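Local coordinates for protein major extracellular endoglucanase (Xanthomonas campestris pv. campestris, PDB 4TUF) that catalyses endohydrolysis of (1->4)-beta-D-glucosidic linkages in cellulose through its glycosyl hydrolase family 5 catalytic domain, a TIM barrel, at residues A[18-32]-A[53-65]. Numbering follows the deposited sequence. Where two conformers were deposited one is given.
Sequences QLKGVNVFGFETGNH and GFNAVRLPFCPAT
N23 of strand 20-23 and R58 of strand 56-61 lie side by side on parallel neighbours, which helix 42-51 connects into a beta-alpha-beta unit of the TIM barrel. The R58 side chain leaves with CG anti to the backbone N (chi1 -173°) and stays extended to NE. CB, CG and CD pass along N23 OD1. At the tip, NH1 donates to N23 OD1 (2.9 Å) almost straight and in the guanidinium plane, the amide plane standing steeply to it. NH1 also forms a salt bridge with E278, the probable nucleophile; NH2 forms salt bridges with D153 and E196. Bonds to N23 and to these carboxylates hold the guanidinium in a fixed orientation beside the active site. On the other face of the sheet, V22 CB sits over the F54 ring, a CH-pi contact 4.0 Å from the centroid. Just before strand 56-61, the N55 side-chain amide bridges two backbone groups: OD1 accepts from K20 N, and ND2 donates to Q18 O. Beyond the V24 N to R58 O bond, P60 CG lies over one face of the F25 ring, and a water donates to V24 O and P60 O and accepts from F27 N. T65 OG1 finally donates to F27 O at 2.6 Å, its H-bond tilted from the carbonyl plane.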
ATOM      1  N   GLN A  18      14.561   0.465  -6.357  1.00 49.15           N
ATOM      2  CA  GLN A  18      13.392   0.038  -7.118  1.00 39.23           C
ATOM      3  C   GLN A  18      12.541  -0.901  -6.278  1.00 43.16           C
ATOM      4  O   GLN A  18      13.022  -1.931  -5.802  1.00 45.78           O
ATOM      5  CB  GLN A  18      13.800  -0.653  -8.413  1.00 34.09           C
ATOM      6  CG  GLN A  18      12.615  -1.066  -9.256  1.00 39.13           C
ATOM      7  CD  GLN A  18      12.996  -2.002 -10.380  1.00 45.09           C
ATOM      8  OE1 GLN A  18      14.134  -2.472 -10.455  1.00 48.28           O
ATOM      9  NE2 GLN A  18      12.043  -2.285 -11.260  1.00 47.08           N
ATOM     10  N   LEU A  19      11.274  -0.548  -6.095  1.00 39.77           N
ATOM     11  CA  LEU A  19      10.409  -1.317  -5.215  1.00 34.51           C
ATOM     12  C   LEU A  19       9.626  -2.377  -5.969  1.00 37.91           C
ATOM     13  O   LEU A  19       8.543  -2.116  -6.482  1.00 38.30           O
ATOM     14  CB  LEU A  19       9.452  -0.392  -4.475  1.00 31.89           C
ATOM     15  CG  LEU A  19      10.154   0.683  -3.652  1.00 31.87           C
ATOM     16  CD1 LEU A  19       9.137   1.653  -3.107  1.00 32.36           C
ATOM     17  CD2 LEU A  19      10.961   0.050  -2.532  1.00 24.49           C
ATOM     18  N   LYS A  20      10.195  -3.573  -6.040  1.00 43.74           N
ATOM     19  CA  LYS A  20       9.491  -4.732  -6.561  1.00 38.14           C
ATOM     20  C   LYS A  20       8.641  -5.297  -5.429  1.00 36.56           C
ATOM     21  O   LYS A  20       9.036  -6.247  -4.754  1.00 36.30           O
ATOM     22  CB  LYS A  20      10.480  -5.771  -7.086  1.00 37.91           C
ATOM     23  CG  LYS A  20      11.626  -5.175  -7.898  1.00 40.13           C
ATOM     24  CD  LYS A  20      12.638  -6.243  -8.273  1.00 44.43           C
ATOM     25  CE  LYS A  20      13.924  -5.630  -8.787  1.00 54.07           C
ATOM     26  NZ  LYS A  20      14.923  -6.662  -9.211  1.00 60.72           N
ATOM     27  N   GLY A  21       7.476  -4.699  -5.216  1.00 31.39           N
ATOM     28  CA  GLY A  21       6.755  -4.903  -3.975  1.00 32.58           C
ATOM     29  C   GLY A  21       5.499  -5.746  -4.010  1.00 34.21           C
ATOM     30  O   GLY A  21       4.961  -6.071  -5.077  1.00 31.63           O
ATOM     31  N   VAL A  22       5.035  -6.097  -2.814  1.00 28.67           N
ATOM     32  CA  VAL A  22       3.796  -6.829  -2.637  1.00 29.80           C
ATOM     33  C   VAL A  22       3.232  -6.494  -1.255  1.00 31.27           C
ATOM     34  O   VAL A  22       3.982  -6.184  -0.333  1.00 34.12           O
ATOM     35  CB  VAL A  22       4.011  -8.355  -2.797  1.00 38.10           C
ATOM     36  CG1 VAL A  22       4.884  -8.899  -1.676  1.00 35.14           C
ATOM     37  CG2 VAL A  22       2.679  -9.096  -2.861  1.00 40.52           C
ATOM     38  N   ASN A  23       1.908  -6.518  -1.127  1.00 35.45           N
ATOM     39  CA  ASN A  23       1.241  -6.323   0.159  1.00 33.89           C
ATOM     40  C   ASN A  23       1.159  -7.608   0.981  1.00 36.20           C
ATOM     41  O   ASN A  23       0.796  -8.660   0.459  1.00 34.30           O
ATOM     42  CB  ASN A  23      -0.171  -5.783  -0.054  1.00 35.71           C
ATOM     43  CG  ASN A  23      -0.188  -4.328  -0.471  1.00 35.68           C
ATOM     44  OD1 ASN A  23      -0.333  -3.433   0.366  1.00 37.12           O
ATOM     45  ND2 ASN A  23      -0.041  -4.080  -1.772  1.00 26.34           N
ATOM     46  N   VAL A  24       1.486  -7.510   2.267  1.00 30.59           N
ATOM     47  CA  VAL A  24       1.408  -8.646   3.183  1.00 33.31           C
ATOM     48  C   VAL A  24       0.474  -8.312   4.341  1.00 37.35           C
ATOM     49  O   VAL A  24       0.877  -7.618   5.272  1.00 41.49           O
ATOM     50  CB  VAL A  24       2.791  -9.017   3.748  1.00 33.07           C
ATOM     51  CG1 VAL A  24       2.682 -10.241   4.645  1.00 36.42           C
ATOM     52  CG2 VAL A  24       3.787  -9.259   2.620  1.00 34.39           C
ATOM     53  N   PHE A  25      -0.766  -8.799   4.303  1.00 33.79           N
ATOM     54  CA  PHE A  25      -1.813  -8.458   5.264  0.50 35.34           C
ATOM     55  C   PHE A  25      -1.825  -9.353   6.496  1.00 41.92           C
ATOM     56  O   PHE A  25      -1.239 -10.434   6.490  1.00 46.28           O
ATOM     57  CB  PHE A  25      -3.188  -8.539   4.591  0.50 33.43           C
ATOM     58  CG  PHE A  25      -3.451  -7.436   3.611  0.50 37.24           C
ATOM     59  CD1 PHE A  25      -2.927  -7.488   2.338  0.50 41.54           C
ATOM     60  CD2 PHE A  25      -4.223  -6.343   3.967  0.50 40.20           C
ATOM     61  CE1 PHE A  25      -3.163  -6.469   1.444  0.50 43.62           C
ATOM     62  CE2 PHE A  25      -4.463  -5.325   3.073  0.50 36.66           C
ATOM     63  CZ  PHE A  25      -3.935  -5.388   1.808  0.50 38.59           C
ATOM     64  N   GLY A  26      -2.556  -8.921   7.518  1.00 41.09           N
ATOM     65  CA  GLY A  26      -2.737  -9.689   8.729  1.00 40.23           C
ATOM     66  C   GLY A  26      -2.674  -8.798   9.955  1.00 46.73           C
ATOM     67  O   GLY A  26      -3.556  -8.854  10.815  1.00 50.77           O
ATOM     68  N   PHE A  27      -1.641  -7.961  10.029  1.00 39.53           N
ATOM     69  CA  PHE A  27      -1.403  -7.130  11.208  1.00 35.09           C
ATOM     70  C   PHE A  27      -2.478  -6.060  11.408  1.00 40.62           C
ATOM     71  O   PHE A  27      -2.492  -5.377  12.432  1.00 48.16           O
ATOM     72  CB  PHE A  27      -0.026  -6.457  11.127  1.00 36.23           C
ATOM     73  CG  PHE A  27       1.127  -7.373  11.447  1.00 42.61           C
ATOM     74  CD1 PHE A  27       1.355  -7.792  12.748  1.00 45.42           C
ATOM     75  CD2 PHE A  27       1.991  -7.800  10.451  1.00 42.07           C
ATOM     76  CE1 PHE A  27       2.412  -8.631  13.047  1.00 42.99           C
ATOM     77  CE2 PHE A  27       3.050  -8.638  10.743  1.00 40.72           C
ATOM     78  CZ  PHE A  27       3.261  -9.055  12.043  1.00 42.46           C
ATOM     79  N   GLU A  28      -3.372  -5.906  10.435  1.00 36.13           N
ATOM     80  CA  GLU A  28      -4.429  -4.908  10.545  1.00 37.14           C
ATOM     81  C   GLU A  28      -5.774  -5.575  10.798  1.00 35.72           C
ATOM     82  O   GLU A  28      -6.822  -4.939  10.690  1.00 40.77           O
ATOM     83  CB  GLU A  28      -4.485  -4.034   9.283  1.00 41.22           C
ATOM     84  CG  GLU A  28      -5.286  -4.604   8.111  1.00 49.27           C
ATOM     85  CD  GLU A  28      -4.723  -5.906   7.556  1.00 52.92           C
ATOM     86  OE1 GLU A  28      -3.566  -6.265   7.882  1.00 49.03           O
ATOM     87  OE2 GLU A  28      -5.449  -6.568   6.780  1.00 53.07           O
ATOM     88  N   THR A  29      -5.738  -6.856  11.148  1.00 33.43           N
ATOM     89  CA  THR A  29      -6.964  -7.619  11.353  1.00 34.97           C
ATOM     90  C   THR A  29      -7.132  -8.087  12.792  1.00 39.27           C
ATOM     91  O   THR A  29      -6.280  -7.837  13.646  1.00 35.59           O
ATOM     92  CB  THR A  29      -7.010  -8.853  10.446  1.00 37.61           C
ATOM     93  OG1 THR A  29      -6.146  -9.864  10.979  1.00 37.87           O
ATOM     94  CG2 THR A  29      -6.577  -8.490   9.030  1.00 33.40           C
ATOM     95  N   GLY A  30      -8.234  -8.788  13.042  1.00 43.34           N
ATOM     96  CA  GLY A  30      -8.548  -9.279  14.367  1.00 36.34           C
ATOM     97  C   GLY A  30      -7.508 -10.224  14.927  1.00 43.39           C
ATOM     98  O   GLY A  30      -7.426 -10.399  16.140  1.00 49.10           O
ATOM     99  N   ASN A  31      -6.713 -10.827  14.046  1.00 42.67           N
ATOM    100  CA  ASN A  31      -5.653 -11.752  14.447  1.00 38.81           C
ATOM    101  C   ASN A  31      -4.388 -11.048  14.926  1.00 41.09           C
ATOM    102  O   ASN A  31      -3.613 -11.621  15.692  1.00 48.15           O
ATOM    103  CB  ASN A  31      -5.299 -12.683  13.290  1.00 43.64           C
ATOM    104  CG  ASN A  31      -6.434 -13.617  12.923  1.00 46.82           C
ATOM    105  OD1 ASN A  31      -7.349 -13.846  13.716  1.00 46.72           O
ATOM    106  ND2 ASN A  31      -6.375 -14.172  11.716  1.00 44.52           N
ATOM    107  N   HIS A  32      -4.184  -9.818  14.461  1.00 40.65           N
ATOM    108  CA  HIS A  32      -3.021  -9.007  14.821  1.00 41.55           C
ATOM    109  C   HIS A  32      -1.693  -9.722  14.556  1.00 47.44           C
ATOM    110  O   HIS A  32      -0.789  -9.702  15.388  1.00 55.35           O
ATOM    111  CB  HIS A  32      -3.100  -8.589  16.291  1.00 42.83           C
ATOM    112  CG  HIS A  32      -4.419  -7.993  16.677  1.00 48.12           C
ATOM    113  ND1 HIS A  32      -5.342  -8.663  17.453  1.00 50.69           N
ATOM    114  CD2 HIS A  32      -4.975  -6.792  16.385  1.00 39.22           C
ATOM    115  CE1 HIS A  32      -6.405  -7.898  17.629  1.00 44.39           C
ATOM    116  NE2 HIS A  32      -6.208  -6.759  16.988  1.00 34.50           N
ATOM    117  N   GLY A  53      11.447 -12.780  -6.368  1.00 45.45           N
ATOM    118  CA  GLY A  53      11.932 -11.553  -6.967  1.00 43.93           C
ATOM    119  C   GLY A  53      11.539 -10.293  -6.225  1.00 44.56           C
ATOM    120  O   GLY A  53      12.013  -9.211  -6.562  1.00 49.55           O
ATOM    121  N   PHE A  54      10.670 -10.422  -5.224  1.00 40.39           N
ATOM    122  CA  PHE A  54      10.227  -9.259  -4.453  1.00 43.64           C
ATOM    123  C   PHE A  54      11.352  -8.743  -3.563  1.00 47.44           C
ATOM    124  O   PHE A  54      12.045  -9.525  -2.915  1.00 49.68           O
ATOM    125  CB  PHE A  54       9.010  -9.591  -3.577  1.00 38.45           C
ATOM    126  CG  PHE A  54       7.772  -9.970  -4.346  1.00 39.34           C
ATOM    127  CD1 PHE A  54       7.004  -9.009  -4.972  1.00 44.41           C
ATOM    128  CD2 PHE A  54       7.358 -11.289  -4.409  1.00 39.39           C
ATOM    129  CE1 PHE A  54       5.859  -9.360  -5.665  1.00 44.30           C
ATOM    130  CE2 PHE A  54       6.217 -11.643  -5.099  1.00 40.02           C
ATOM    131  CZ  PHE A  54       5.467 -10.676  -5.725  1.00 43.20           C
ATOM    132  N   ASN A  55      11.529  -7.427  -3.525  1.00 45.74           N
ATOM    133  CA  ASN A  55      12.503  -6.833  -2.620  1.00 47.18           C
ATOM    134  C   ASN A  55      11.861  -5.784  -1.728  1.00 46.37           C
ATOM    135  O   ASN A  55      12.551  -5.048  -1.027  1.00 51.77           O
ATOM    136  CB  ASN A  55      13.660  -6.215  -3.401  1.00 38.22           C
ATOM    137  CG  ASN A  55      13.313  -4.865  -3.993  1.00 48.73           C
ATOM    138  OD1 ASN A  55      12.149  -4.571  -4.271  1.00 48.62           O
ATOM    139  ND2 ASN A  55      14.329  -4.035  -4.198  1.00 44.43           N
ATOM    140  N   ALA A  56      10.535  -5.711  -1.769  1.00 39.82           N
ATOM    141  CA  ALA A  56       9.820  -4.689  -1.025  1.00 37.27           C
ATOM    142  C   ALA A  56       8.473  -5.202  -0.547  1.00 38.64           C
ATOM    143  O   ALA A  56       7.833  -6.007  -1.214  1.00 37.30           O
ATOM    144  CB  ALA A  56       9.641  -3.443  -1.876  1.00 35.58           C
ATOM    145  N   VAL A  57       8.042  -4.715   0.610  1.00 40.07           N
ATOM    146  CA  VAL A  57       6.822  -5.191   1.239  1.00 36.99           C
ATOM    147  C   VAL A  57       6.036  -4.024   1.845  1.00 41.84           C
ATOM    148  O   VAL A  57       6.606  -3.139   2.485  1.00 45.04           O
ATOM    149  CB  VAL A  57       7.148  -6.249   2.328  1.00 38.17           C
ATOM    150  CG1 VAL A  57       6.197  -6.152   3.504  1.00 46.41           C
ATOM    151  CG2 VAL A  57       7.133  -7.647   1.736  1.00 41.90           C
ATOM    152  N   ARG A  58       4.727  -4.018   1.620  1.00 39.43           N
ATOM    153  CA  ARG A  58       3.842  -3.057   2.258  1.00 34.73           C
ATOM    154  C   ARG A  58       3.098  -3.754   3.398  1.00 39.70           C
ATOM    155  O   ARG A  58       2.366  -4.712   3.164  1.00 47.46           O
ATOM    156  CB  ARG A  58       2.865  -2.470   1.238  1.00 35.31           C
ATOM    157  CG  ARG A  58       1.989  -1.325   1.742  1.00 34.26           C
ATOM    158  CD  ARG A  58       1.207  -0.740   0.573  1.00 33.80           C
ATOM    159  NE  ARG A  58       0.320   0.365   0.931  1.00 35.21           N
ATOM    160  CZ  ARG A  58      -0.981   0.233   1.177  1.00 36.64           C
ATOM    161  NH1 ARG A  58      -1.550  -0.965   1.119  1.00 33.74           N
ATOM    162  NH2 ARG A  58      -1.713   1.297   1.479  1.00 35.37           N
ATOM    163  N   LEU A  59       3.299  -3.277   4.624  1.00 39.75           N
ATOM    164  CA  LEU A  59       2.732  -3.906   5.822  1.00 38.43           C
ATOM    165  C   LEU A  59       1.563  -3.140   6.434  1.00 37.77           C
ATOM    166  O   LEU A  59       1.767  -2.177   7.173  1.00 37.71           O
ATOM    167  CB  LEU A  59       3.810  -4.069   6.897  1.00 38.92           C
ATOM    168  CG  LEU A  59       4.567  -5.388   6.990  1.00 42.36           C
ATOM    169  CD1 LEU A  59       5.390  -5.405   8.262  1.00 38.84           C
ATOM    170  CD2 LEU A  59       3.603  -6.560   6.956  1.00 50.18           C
ATOM    171  N   PRO A  60       0.330  -3.565   6.133  1.00 36.30           N
ATOM    172  CA  PRO A  60      -0.808  -2.993   6.860  1.00 39.04           C
ATOM    173  C   PRO A  60      -0.738  -3.289   8.361  1.00 40.84           C
ATOM    174  O   PRO A  60      -0.306  -4.365   8.757  1.00 43.12           O
ATOM    175  CB  PRO A  60      -2.018  -3.686   6.219  1.00 44.15           C
ATOM    176  CG  PRO A  60      -1.552  -4.074   4.844  1.00 37.87           C
ATOM    177  CD  PRO A  60      -0.092  -4.416   5.006  1.00 33.92           C
ATOM    178  N   PHE A  61      -1.143  -2.329   9.182  1.00 40.56           N
ATOM    179  CA  PHE A  61      -1.271  -2.546  10.619  1.00 31.89           C
ATOM    180  C   PHE A  61      -2.481  -1.768  11.142  1.00 34.55           C
ATOM    181  O   PHE A  61      -3.080  -0.982  10.417  1.00 38.68           O
ATOM    182  CB  PHE A  61      -0.002  -2.119  11.358  1.00 28.92           C
ATOM    183  CG  PHE A  61       0.242  -0.633  11.334  1.00 34.96           C
ATOM    184  CD1 PHE A  61      -0.280   0.189  12.328  1.00 33.77           C
ATOM    185  CD2 PHE A  61       0.986  -0.056  10.316  1.00 27.78           C
ATOM    186  CE1 PHE A  61      -0.066   1.560  12.302  1.00 26.74           C
ATOM    187  CE2 PHE A  61       1.202   1.310  10.284  1.00 28.70           C
ATOM    188  CZ  PHE A  61       0.675   2.120  11.280  1.00 27.20           C
ATOM    189  N   CYS A  62      -2.832  -1.988  12.401  1.00 38.55           N
ATOM    190  CA  CYS A  62      -3.927  -1.268  13.037  1.00 33.23           C
ATOM    191  C   CYS A  62      -3.451  -0.839  14.416  1.00 39.42           C
ATOM    192  O   CYS A  62      -2.472  -1.389  14.918  1.00 49.52           O
ATOM    193  CB  CYS A  62      -5.177  -2.145  13.124  1.00 35.61           C
ATOM    194  SG  CYS A  62      -5.009  -3.609  14.187  1.00 46.70           S
ATOM    195  N   PRO A  63      -4.114   0.159  15.023  1.00 35.69           N
ATOM    196  CA  PRO A  63      -3.718   0.631  16.354  1.00 30.35           C
ATOM    197  C   PRO A  63      -3.608  -0.476  17.402  1.00 39.14           C
ATOM    198  O   PRO A  63      -2.610  -0.523  18.123  1.00 48.70           O
ATOM    199  CB  PRO A  63      -4.841   1.599  16.716  1.00 34.17           C
ATOM    200  CG  PRO A  63      -5.266   2.160  15.410  1.00 27.36           C
ATOM    201  CD  PRO A  63      -5.159   1.016  14.434  1.00 39.52           C
ATOM    202  N   ALA A  64      -4.607  -1.348  17.480  1.00 35.87           N
ATOM    203  CA  ALA A  64      -4.614  -2.425  18.469  1.00 40.73           C
ATOM    204  C   ALA A  64      -3.333  -3.262  18.430  1.00 47.25           C
ATOM    205  O   ALA A  64      -2.822  -3.674  19.472  1.00 51.66           O
ATOM    206  CB  ALA A  64      -5.824  -3.317  18.267  1.00 33.11           C
ATOM    207  N   THR A  65      -2.817  -3.504  17.229  1.00 38.92           N
ATOM    208  CA  THR A  65      -1.593  -4.283  17.058  1.00 40.70           C
ATOM    209  C   THR A  65      -0.396  -3.620  17.747  1.00 46.87           C
ATOM    210  O   THR A  65       0.514  -4.301  18.232  1.00 43.43           O
ATOM    211  CB  THR A  65      -1.283  -4.489  15.561  1.00 37.44           C
ATOM    212  OG1 THR A  65      -2.276  -5.348  14.990  1.00 42.24           O
ATOM    213  CG2 THR A  65       0.085  -5.111  15.359  1.00 29.62           C
TER
HETATM  214  O   HOH W   1      -0.014  -6.868   7.886  1.00 30.82           O